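Local coordinates for protein ferritin (PDB 3VNX) that probably oxidises iron(II) at a ferroxidase site and stores the iron inside a hollow shell of 24 subunits, as ferritins do, at residues A[138-146]-A[158-169]; A[71-79]-A[192-202]. All blocks are in the same frame, centred on the assembly; numbering follows the deposited sequence.

Interaction 1: residues A[138-146]-A[158-169]; sequences NFQKLQALQ and CDFVEGGLLSEQ. With CA (calcium ion), chain B; CA (calcium ion), chain E.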
loop_
_atom_site.group_PDB
_atom_site.type_symbol
_atom_site.label_atom_id
_atom_site.label_comp_id
_atom_site.label_asym_id
_atom_site.label_seq_id
_atom_site.Cartn_x
_atom_site.Cartn_y
_atom_site.Cartn_z
ATOM N N ASN A 138 -54.175 -5.843 10.433
ATOM C CA ASN A 138 -53.652 -6.042 9.092
ATOM C C ASN A 138 -53.218 -7.483 8.829
ATOM O O ASN A 138 -53.253 -7.945 7.695
ATOM C CB ASN A 138 -52.524 -5.082 8.760
ATOM C CG ASN A 138 -52.315 -4.962 7.264
ATOM O OD1 ASN A 138 -53.234 -5.226 6.499
ATOM N ND2 ASN A 138 -51.114 -4.584 6.839
ATOM N N PHE A 139 -52.818 -8.189 9.882
ATOM C CA PHE A 139 -52.489 -9.599 9.769
ATOM C C PHE A 139 -53.730 -10.353 9.281
ATOM O O PHE A 139 -53.664 -11.187 8.361
ATOM C CB PHE A 139 -52.026 -10.124 11.123
ATOM C CG PHE A 139 -51.603 -11.563 11.113
ATOM C CD1 PHE A 139 -51.206 -12.183 9.941
ATOM C CD2 PHE A 139 -51.586 -12.293 12.295
ATOM C CE1 PHE A 139 -50.813 -13.519 9.941
ATOM C CE2 PHE A 139 -51.189 -13.608 12.316
ATOM C CZ PHE A 139 -50.803 -14.233 11.125
ATOM N N GLN A 140 -54.873 -10.035 9.871
ATOM C CA GLN A 140 -56.107 -10.679 9.441
ATOM C C GLN A 140 -56.492 -10.246 8.023
ATOM O O GLN A 140 -56.877 -11.083 7.192
ATOM C CB GLN A 140 -57.230 -10.414 10.440
ATOM C CG GLN A 140 -57.029 -11.188 11.733
ATOM C CD GLN A 140 -57.591 -10.481 12.959
ATOM O OE1 GLN A 140 -58.306 -11.087 13.758
ATOM N NE2 GLN A 140 -57.270 -9.195 13.114
ATOM N N LYS A 141 -56.369 -8.949 7.732
ATOM C CA LYS A 141 -56.608 -8.491 6.362
ATOM C C LYS A 141 -55.737 -9.306 5.406
ATOM O O LYS A 141 -56.219 -9.809 4.386
ATOM C CB LYS A 141 -56.319 -6.998 6.202
ATOM C CG LYS A 141 -57.303 -6.088 6.908
ATOM C CD LYS A 141 -58.732 -6.300 6.392
ATOM C CE LYS A 141 -59.737 -5.350 7.069
ATOM N NZ LYS A 141 -60.990 -5.171 6.258
ATOM N N LEU A 142 -54.459 -9.460 5.743
ATOM C CA LEU A 142 -53.575 -10.214 4.870
ATOM C C LEU A 142 -54.076 -11.649 4.747
ATOM O O LEU A 142 -54.102 -12.195 3.649
ATOM C CB LEU A 142 -52.115 -10.156 5.344
ATOM C CG LEU A 142 -51.418 -8.843 4.966
ATOM C CD1 LEU A 142 -50.063 -8.679 5.662
ATOM C CD2 LEU A 142 -51.282 -8.728 3.453
ATOM N N GLN A 143 -54.489 -12.245 5.871
ATOM C CA GLN A 143 -55.045 -13.595 5.849
ATOM C C GLN A 143 -56.242 -13.712 4.885
ATOM O O GLN A 143 -56.316 -14.629 4.056
ATOM C CB GLN A 143 -55.436 -14.029 7.261
ATOM C CG GLN A 143 -54.280 -14.633 8.065
ATOM C CD GLN A 143 -54.595 -14.733 9.541
ATOM O OE1 GLN A 143 -55.553 -14.128 10.022
ATOM N NE2 GLN A 143 -53.788 -15.493 10.270
ATOM N N ALA A 144 -57.166 -12.767 4.993
ATOM C CA ALA A 144 -58.289 -12.678 4.073
ATOM C C ALA A 144 -57.828 -12.559 2.617
ATOM O O ALA A 144 -58.426 -13.165 1.707
ATOM C CB ALA A 144 -59.197 -11.481 4.455
ATOM N N LEU A 145 -56.770 -11.780 2.384
ATOM C CA LEU A 145 -56.302 -11.583 1.009
ATOM C C LEU A 145 -55.831 -12.901 0.416
ATOM O O LEU A 145 -56.095 -13.205 -0.751
ATOM C CB LEU A 145 -55.201 -10.519 0.906
ATOM C CG LEU A 145 -54.473 -10.482 -0.449
ATOM C CD1 LEU A 145 -55.426 -10.331 -1.611
ATOM C CD2 LEU A 145 -53.415 -9.386 -0.502
ATOM N N GLN A 146 -55.148 -13.704 1.213
ATOM C CA GLN A 146 -54.683 -14.970 0.668
ATOM C C GLN A 146 -55.858 -15.951 0.510
ATOM O O GLN A 146 -55.853 -16.803 -0.391
ATOM C CB GLN A 146 -53.511 -15.539 1.487
ATOM C CG GLN A 146 -53.886 -16.506 2.581
ATOM C CD GLN A 146 -54.147 -17.912 2.067
ATOM O OE1 GLN A 146 -53.375 -18.467 1.268
ATOM N NE2 GLN A 146 -55.238 -18.500 2.536
ATOM N N CYS A 158 -50.872 -16.732 -4.243
ATOM C CA CYS A 158 -50.773 -17.220 -2.866
ATOM C C CYS A 158 -49.338 -17.159 -2.388
ATOM O O CYS A 158 -49.048 -16.593 -1.330
ATOM C CB CYS A 158 -51.286 -18.659 -2.742
ATOM S SG CYS A 158 -53.075 -18.795 -2.965
ATOM N N ASP A 159 -48.448 -17.749 -3.186
ATOM C CA ASP A 159 -47.030 -17.780 -2.869
ATOM C C ASP A 159 -46.520 -16.363 -2.652
ATOM O O ASP A 159 -45.797 -16.087 -1.688
ATOM C CB ASP A 159 -46.250 -18.462 -3.994
ATOM C CG ASP A 159 -44.751 -18.496 -3.731
ATOM O OD1 ASP A 159 -44.323 -19.161 -2.758
ATOM O OD2 ASP A 159 -44.001 -17.853 -4.504
ATOM N N PHE A 160 -46.928 -15.462 -3.540
ATOM C CA PHE A 160 -46.521 -14.074 -3.437
ATOM C C PHE A 160 -46.962 -13.454 -2.125
ATOM O O PHE A 160 -46.178 -12.773 -1.460
ATOM C CB PHE A 160 -47.045 -13.225 -4.596
ATOM C CG PHE A 160 -46.927 -11.756 -4.335
ATOM C CD1 PHE A 160 -45.680 -11.140 -4.337
ATOM C CD2 PHE A 160 -48.043 -10.998 -4.019
ATOM C CE1 PHE A 160 -45.550 -9.783 -4.052
ATOM C CE2 PHE A 160 -47.925 -9.641 -3.734
ATOM C CZ PHE A 160 -46.677 -9.035 -3.750
ATOM N N VAL A 161 -48.219 -13.686 -1.756
ATOM C CA VAL A 161 -48.786 -13.056 -0.575
ATOM C C VAL A 161 -48.202 -13.643 0.698
ATOM O O VAL A 161 -47.905 -12.915 1.651
ATOM C CB VAL A 161 -50.339 -13.185 -0.534
ATOM C CG1 VAL A 161 -50.882 -12.835 0.851
ATOM C CG2 VAL A 161 -50.976 -12.303 -1.590
ATOM N N GLU A 162 -48.034 -14.958 0.724
ATOM C CA GLU A 162 -47.677 -15.601 1.989
ATOM C C GLU A 162 -46.185 -15.511 2.278
ATOM O O GLU A 162 -45.774 -15.340 3.426
ATOM C CB GLU A 162 -48.207 -17.042 2.072
ATOM C CG GLU A 162 -47.891 -17.886 0.870
ATOM C CD GLU A 162 -48.961 -18.923 0.567
ATOM O OE1 GLU A 162 -48.686 -19.793 -0.283
ATOM O OE2 GLU A 162 -50.066 -18.873 1.160
ATOM N N GLY A 163 -45.377 -15.586 1.233
ATOM C CA GLY A 163 -43.941 -15.487 1.405
ATOM C C GLY A 163 -43.488 -14.059 1.629
ATOM O O GLY A 163 -42.401 -13.816 2.151
ATOM N N GLY A 164 -44.321 -13.104 1.227
ATOM C CA GLY A 164 -43.971 -11.704 1.356
ATOM C C GLY A 164 -44.647 -11.085 2.558
ATOM O O GLY A 164 -44.307 -11.414 3.697
ATOM N N LEU A 165 -45.627 -10.219 2.301
ATOM C CA LEU A 165 -46.328 -9.491 3.355
ATOM C C LEU A 165 -46.845 -10.349 4.517
ATOM O O LEU A 165 -46.694 -9.986 5.691
ATOM C CB LEU A 165 -47.488 -8.697 2.757
ATOM C CG LEU A 165 -47.127 -7.639 1.715
ATOM C CD1 LEU A 165 -48.318 -6.714 1.524
ATOM C CD2 LEU A 165 -45.898 -6.840 2.119
ATOM N N LEU A 166 -47.470 -11.473 4.205
ATOM C CA LEU A 166 -48.087 -12.260 5.261
ATOM C C LEU A 166 -47.014 -12.622 6.272
ATOM O O LEU A 166 -47.138 -12.324 7.455
ATOM C CB LEU A 166 -48.724 -13.528 4.699
ATOM C CG LEU A 166 -50.026 -14.038 5.332
ATOM C CD1 LEU A 166 -50.184 -15.544 5.120
ATOM C CD2 LEU A 166 -50.106 -13.709 6.809
ATOM N N SER A 167 -45.956 -13.264 5.779
ATOM C CA SER A 167 -44.864 -13.741 6.615
ATOM C C SER A 167 -44.200 -12.603 7.382
ATOM O O SER A 167 -43.853 -12.750 8.566
ATOM C CB SER A 167 -43.819 -14.456 5.759
ATOM O OG SER A 167 -42.707 -14.848 6.546
ATOM N N GLU A 168 -44.007 -11.475 6.702
ATOM C CA GLU A 168 -43.441 -10.305 7.356
ATOM C C GLU A 168 -44.356 -9.775 8.474
ATOM O O GLU A 168 -43.881 -9.308 9.513
ATOM C CB GLU A 168 -43.163 -9.205 6.328
ATOM C CG GLU A 168 -41.978 -9.484 5.406
ATOM C CD GLU A 168 -41.995 -8.610 4.144
ATOM O OE1 GLU A 168 -41.895 -9.173 3.026
ATOM O OE2 GLU A 168 -42.121 -7.367 4.264
ATOM N N GLN A 169 -45.667 -9.853 8.254
ATOM C CA GLN A 169 -46.623 -9.291 9.192
ATOM C C GLN A 169 -46.550 -10.055 10.513
ATOM O O GLN A 169 -46.699 -9.469 11.596
ATOM C CB GLN A 169 -48.036 -9.286 8.597
ATOM C CG GLN A 169 -49.080 -8.620 9.474
ATOM C CD GLN A 169 -48.790 -7.146 9.742
ATOM O OE1 GLN A 169 -48.814 -6.320 8.833
ATOM N NE2 GLN A 169 -48.537 -6.811 11.000
HETATM CA CA CA B . -45.603 -21.247 -1.615
HETATM CA CA CA E . -49.185 -21.926 -2.090
#

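Interaction 2: residues A[71-79]-A[192-202]; sequences GLPGFAKFF and VYLLDQELGEE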
loop_
_atom_site.group_PDB
_atom_site.type_symbol
_atom_site.label_atom_id
_atom_site.label_comp_id
_atom_site.label_asym_id
_atom_site.label_seq_id
_atom_site.Cartn_x
_atom_site.Cartn_y
_atom_site.Cartn_z
ATOM N N GLY A 71 -42.231 15.828 22.880
ATOM C CA GLY A 71 -40.807 15.602 23.078
ATOM C C GLY A 71 -40.425 14.127 23.093
ATOM O O GLY A 71 -39.767 13.670 24.014
ATOM N N LEU A 72 -40.851 13.382 22.073
ATOM C CA LEU A 72 -40.519 11.964 21.944
ATOM C C LEU A 72 -40.075 11.667 20.507
ATOM O O LEU A 72 -40.743 10.925 19.778
ATOM C CB LEU A 72 -41.717 11.088 22.331
ATOM C CG LEU A 72 -42.005 10.954 23.829
ATOM C CD1 LEU A 72 -43.283 10.126 24.067
ATOM C CD2 LEU A 72 -40.801 10.356 24.558
ATOM N N PRO A 73 -38.940 12.258 20.104
ATOM C CA PRO A 73 -38.454 12.236 18.716
ATOM C C PRO A 73 -38.044 10.834 18.246
ATOM O O PRO A 73 -38.075 10.581 17.037
ATOM C CB PRO A 73 -37.260 13.214 18.729
ATOM C CG PRO A 73 -36.819 13.284 20.180
ATOM C CD PRO A 73 -38.040 12.997 21.016
ATOM N N GLY A 74 -37.698 9.945 19.177
ATOM C CA GLY A 74 -37.489 8.539 18.860
ATOM C C GLY A 74 -38.778 7.874 18.382
ATOM O O GLY A 74 -38.788 7.171 17.370
ATOM N N PHE A 75 -39.873 8.090 19.104
ATOM C CA PHE A 75 -41.167 7.562 18.683
ATOM C C PHE A 75 -41.518 8.191 17.330
ATOM O O PHE A 75 -42.034 7.515 16.416
ATOM C CB PHE A 75 -42.258 7.868 19.731
ATOM C CG PHE A 75 -42.247 6.935 20.929
ATOM C CD1 PHE A 75 -43.155 5.886 21.018
ATOM C CD2 PHE A 75 -41.338 7.109 21.959
ATOM C CE1 PHE A 75 -43.149 5.037 22.096
ATOM C CE2 PHE A 75 -41.323 6.261 23.043
ATOM C CZ PHE A 75 -42.225 5.221 23.111
ATOM N N ALA A 76 -41.215 9.482 17.193
ATOM C CA ALA A 76 -41.500 10.174 15.946
ATOM C C ALA A 76 -40.755 9.523 14.774
ATOM O O ALA A 76 -41.323 9.306 13.700
ATOM C CB ALA A 76 -41.177 11.663 16.049
ATOM N N LYS A 77 -39.485 9.204 14.982
ATOM C CA LYS A 77 -38.677 8.605 13.926
ATOM C C LYS A 77 -39.247 7.238 13.579
ATOM O O LYS A 77 -39.453 6.891 12.395
ATOM C CB LYS A 77 -37.225 8.495 14.386
ATOM C CG LYS A 77 -36.285 7.741 13.465
ATOM C CD LYS A 77 -34.816 7.929 13.919
ATOM C CE LYS A 77 -33.842 7.036 13.136
ATOM N NZ LYS A 77 -34.111 5.572 13.327
ATOM N N PHE A 78 -39.516 6.471 14.630
ATOM C CA PHE A 78 -40.119 5.155 14.485
ATOM C C PHE A 78 -41.369 5.193 13.603
ATOM O O PHE A 78 -41.552 4.350 12.720
ATOM C CB PHE A 78 -40.482 4.584 15.853
ATOM C CG PHE A 78 -41.143 3.247 15.779
ATOM C CD1 PHE A 78 -40.379 2.085 15.735
ATOM C CD2 PHE A 78 -42.532 3.145 15.737
ATOM C CE1 PHE A 78 -40.979 0.841 15.663
ATOM C CE2 PHE A 78 -43.145 1.912 15.669
ATOM C CZ PHE A 78 -42.367 0.747 15.632
ATOM N N PHE A 79 -42.234 6.174 13.833
ATOM C CA PHE A 79 -43.455 6.219 13.052
ATOM C C PHE A 79 -43.253 6.720 11.631
ATOM O O PHE A 79 -43.946 6.271 10.719
ATOM C CB PHE A 79 -44.570 6.963 13.786
ATOM C CG PHE A 79 -45.138 6.178 14.917
ATOM C CD1 PHE A 79 -45.716 4.936 14.681
ATOM C CD2 PHE A 79 -45.072 6.654 16.214
ATOM C CE1 PHE A 79 -46.235 4.181 15.717
ATOM C CE2 PHE A 79 -45.592 5.907 17.265
ATOM C CZ PHE A 79 -46.177 4.673 17.016
ATOM N N VAL A 192 -40.521 5.640 29.532
ATOM C CA VAL A 192 -40.859 6.147 28.205
ATOM C C VAL A 192 -39.661 6.863 27.572
ATOM O O VAL A 192 -39.371 6.705 26.382
ATOM C CB VAL A 192 -42.101 7.086 28.255
ATOM C CG1 VAL A 192 -42.354 7.726 26.893
ATOM C CG2 VAL A 192 -43.366 6.318 28.769
ATOM N N TYR A 193 -38.944 7.638 28.372
ATOM C CA TYR A 193 -37.775 8.326 27.840
ATOM C C TYR A 193 -36.723 7.333 27.337
ATOM O O TYR A 193 -36.110 7.548 26.287
ATOM C CB TYR A 193 -37.188 9.273 28.890
ATOM C CG TYR A 193 -35.811 9.819 28.573
ATOM C CD1 TYR A 193 -34.669 9.164 29.022
ATOM C CD2 TYR A 193 -35.651 10.998 27.845
ATOM C CE1 TYR A 193 -33.404 9.658 28.754
ATOM C CE2 TYR A 193 -34.383 11.503 27.565
ATOM C CZ TYR A 193 -33.262 10.823 28.026
ATOM O OH TYR A 193 -31.993 11.294 27.776
ATOM N N LEU A 194 -36.525 6.252 28.090
ATOM C CA LEU A 194 -35.563 5.216 27.735
ATOM C C LEU A 194 -35.974 4.511 26.463
ATOM O O LEU A 194 -35.152 4.320 25.563
ATOM C CB LEU A 194 -35.416 4.194 28.861
ATOM C CG LEU A 194 -34.664 4.713 30.087
ATOM C CD1 LEU A 194 -34.585 3.649 31.150
ATOM C CD2 LEU A 194 -33.252 5.220 29.728
ATOM N N LEU A 195 -37.247 4.132 26.383
ATOM C CA LEU A 195 -37.763 3.450 25.206
ATOM C C LEU A 195 -37.762 4.365 23.985
ATOM O O LEU A 195 -37.522 3.920 22.869
ATOM C CB LEU A 195 -39.159 2.889 25.471
ATOM C CG LEU A 195 -39.181 1.363 25.388
ATOM C CD1 LEU A 195 -40.242 0.777 26.305
ATOM C CD2 LEU A 195 -39.378 0.910 23.952
ATOM N N ASP A 196 -38.029 5.648 24.206
ATOM C CA ASP A 196 -37.922 6.615 23.127
ATOM C C ASP A 196 -36.481 6.660 22.609
ATOM O O ASP A 196 -36.248 6.794 21.411
ATOM C CB ASP A 196 -38.356 8.009 23.570
ATOM C CG ASP A 196 -38.149 9.052 22.470
ATOM O OD1 ASP A 196 -39.006 9.135 21.565
ATOM O OD2 ASP A 196 -37.128 9.775 22.492
ATOM N N GLN A 197 -35.510 6.538 23.508
ATOM C CA GLN A 197 -34.109 6.501 23.080
ATOM C C GLN A 197 -33.820 5.268 22.238
ATOM O O GLN A 197 -33.134 5.350 21.230
ATOM C CB GLN A 197 -33.159 6.535 24.273
ATOM C CG GLN A 197 -33.351 7.736 25.158
ATOM C CD GLN A 197 -32.076 8.518 25.339
ATOM O OE1 GLN A 197 -31.961 9.656 24.873
ATOM N NE2 GLN A 197 -31.101 7.912 26.019
ATOM N N GLU A 198 -34.344 4.129 22.671
ATOM C CA GLU A 198 -34.169 2.870 21.962
ATOM C C GLU A 198 -34.813 2.952 20.561
ATOM O O GLU A 198 -34.185 2.639 19.546
ATOM C CB GLU A 198 -34.789 1.727 22.787
ATOM C CG GLU A 198 -34.231 0.327 22.491
ATOM C CD GLU A 198 -35.169 -0.813 22.928
ATOM O OE1 GLU A 198 -35.536 -1.639 22.061
ATOM O OE2 GLU A 198 -35.539 -0.892 24.127
ATOM N N LEU A 199 -36.070 3.386 20.522
ATOM C CA LEU A 199 -36.823 3.523 19.284
ATOM C C LEU A 199 -36.122 4.431 18.269
ATOM O O LEU A 199 -36.345 4.336 17.059
ATOM C CB LEU A 199 -38.208 4.085 19.597
ATOM C CG LEU A 199 -39.369 3.087 19.533
ATOM C CD1 LEU A 199 -38.988 1.758 20.162
ATOM C CD2 LEU A 199 -40.604 3.662 20.207
ATOM N N GLY A 200 -35.275 5.314 18.778
ATOM C CA GLY A 200 -34.613 6.305 17.958
ATOM C C GLY A 200 -33.396 5.763 17.243
ATOM O O GLY A 200 -33.165 6.097 16.081
ATOM N N GLU A 201 -32.620 4.924 17.928
ATOM C CA GLU A 201 -31.397 4.397 17.328
ATOM C C GLU A 201 -31.678 3.302 16.302
ATOM O O GLU A 201 -30.820 2.992 15.465
ATOM C CB GLU A 201 -30.399 3.934 18.394
ATOM C CG GLU A 201 -28.986 4.444 18.133
ATOM C CD GLU A 201 -28.967 5.910 17.707
ATOM O OE1 GLU A 201 -28.556 6.764 18.524
ATOM O OE2 GLU A 201 -29.366 6.206 16.557
ATOM N N GLU A 202 -32.888 2.748 16.351
ATOM C CA GLU A 202 -33.343 1.760 15.376
ATOM C C GLU A 202 -33.479 2.360 13.969
ATOM O O GLU A 202 -32.784 1.958 13.028
ATOM C CB GLU A 202 -34.683 1.171 15.827
ATOM C CG GLU A 202 -34.605 -0.274 16.299
ATOM C CD GLU A 202 -34.472 -1.264 15.146
ATOM O OE1 GLU A 202 -34.481 -0.822 13.972
ATOM O OE2 GLU A 202 -34.366 -2.484 15.413
#

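Interaction 1: residues A[138-146]-A[158-169]
Within the antiparallel four-helix bundle of the ferritin subunit, Leu142 of helix 123-151 packs against Leu165, Leu166 and Gln169 of helix 155-201. The segments run antiparallel (161°), with axes 9.5 Å apart at closest approach. Leu142 CD1 lies 3.6 Å from Gln169 CB, and Leu142 CD2 lies 3.9 Å from Leu165 CB. Leu166 sends one methyl, CD2, to the edge of the Phe139 ring, near the ring plane. Gln143 NE2, one turn on, lies above one face of that ring, offset toward its rim. Val161 spreads its two methyls: CG1 reaches Gln146 CB at 3.8 Å, and CG2 reaches Leu145 CD2 at 4.0 Å. Gln169 holds CG anti to its backbone N (chi1 -176°), which brings CG to 3.6 Å from Phe139 CA; a bend at chi2 turns the amide toward Asn138. Its NE2 bonds to Glu135. Asn138 joins the first helix to helix 38-66 through Gln47 and Glu51. Beyond the apolar seam, Asp159 OD1 binds one calcium ion at 2.7 Å and Glu162 OE1 another at 2.8 Å. Such a seam between antiparallel helices is typical of the ferritin bundle, and the carboxylates beside neighbouring subunits are consistent with its acidic three-fold channel.

Interaction 2: residues A[71-79]-A[192-202]
Phe75 fits as a knob among Val192, Leu195, Asp196 and Leu199, where the start of helix 73-99 meets the C-terminal end of helix 155-201. Its CG stands anti to the carbonyl carbon (chi1 -79°), which turns the ring in among these four residues. Leu199 CD2 sits over the centre of one ring face, 3.4 Å from the centroid, in a CH-pi contact. Asp196 CB and Val192 O lie at the ring edge. The Asp196 carboxylate is nearly coplanar with the ring. Asp196 extends its CG away from its own backbone N (chi1 176°) and brings OD1 to the first turn of helix 73-99. Phe75 N donates to Asp196 OD1 at 2.8 Å, on the anti side and 35° out of the carboxylate plane. Gly74 N gives a weak bond to Asp196 OD2. Leu72 CD2 packs 3.5 Å from Asp196 CB. With an alanine in place of Phe75, the Leu199 methyl is likely to lose its aromatic face and a gap to open beside Asp196. Gly74 and Gly200 let the backbones approach to 3.8 Å between their CA atoms. Lys77 NZ donates to Gly200 O at 3.0 Å from above the carbonyl plane and forms a salt bridge with Glu81. The buried carboxylate thus meets backbone N-H groups at a helix start, whose dipole would probably favour its negative charge.

From the N terminus, helix 38-66 leads to the loop before residues 71-79, the first segment of interaction 2. Helix 73-99 then runs on, and a long connection reaches helix 123-151, which carries residues 138-146. A short turn follows, and helix 155-201 passes back alongside. Its residues 158-169 close interaction 1 across only 11 intervening residues. Further on, the range 155-201 turns sharply, and residues 192-202 head partly back as they close interaction 2 after 112 residues. Interaction 1 is therefore nested inside interaction 2. Their centres lie about 28 Å apart and they do not touch. Helix 155-201 links both, tying helix 123-151 to it near the calcium ions and the start of helix 73-99 at its far end.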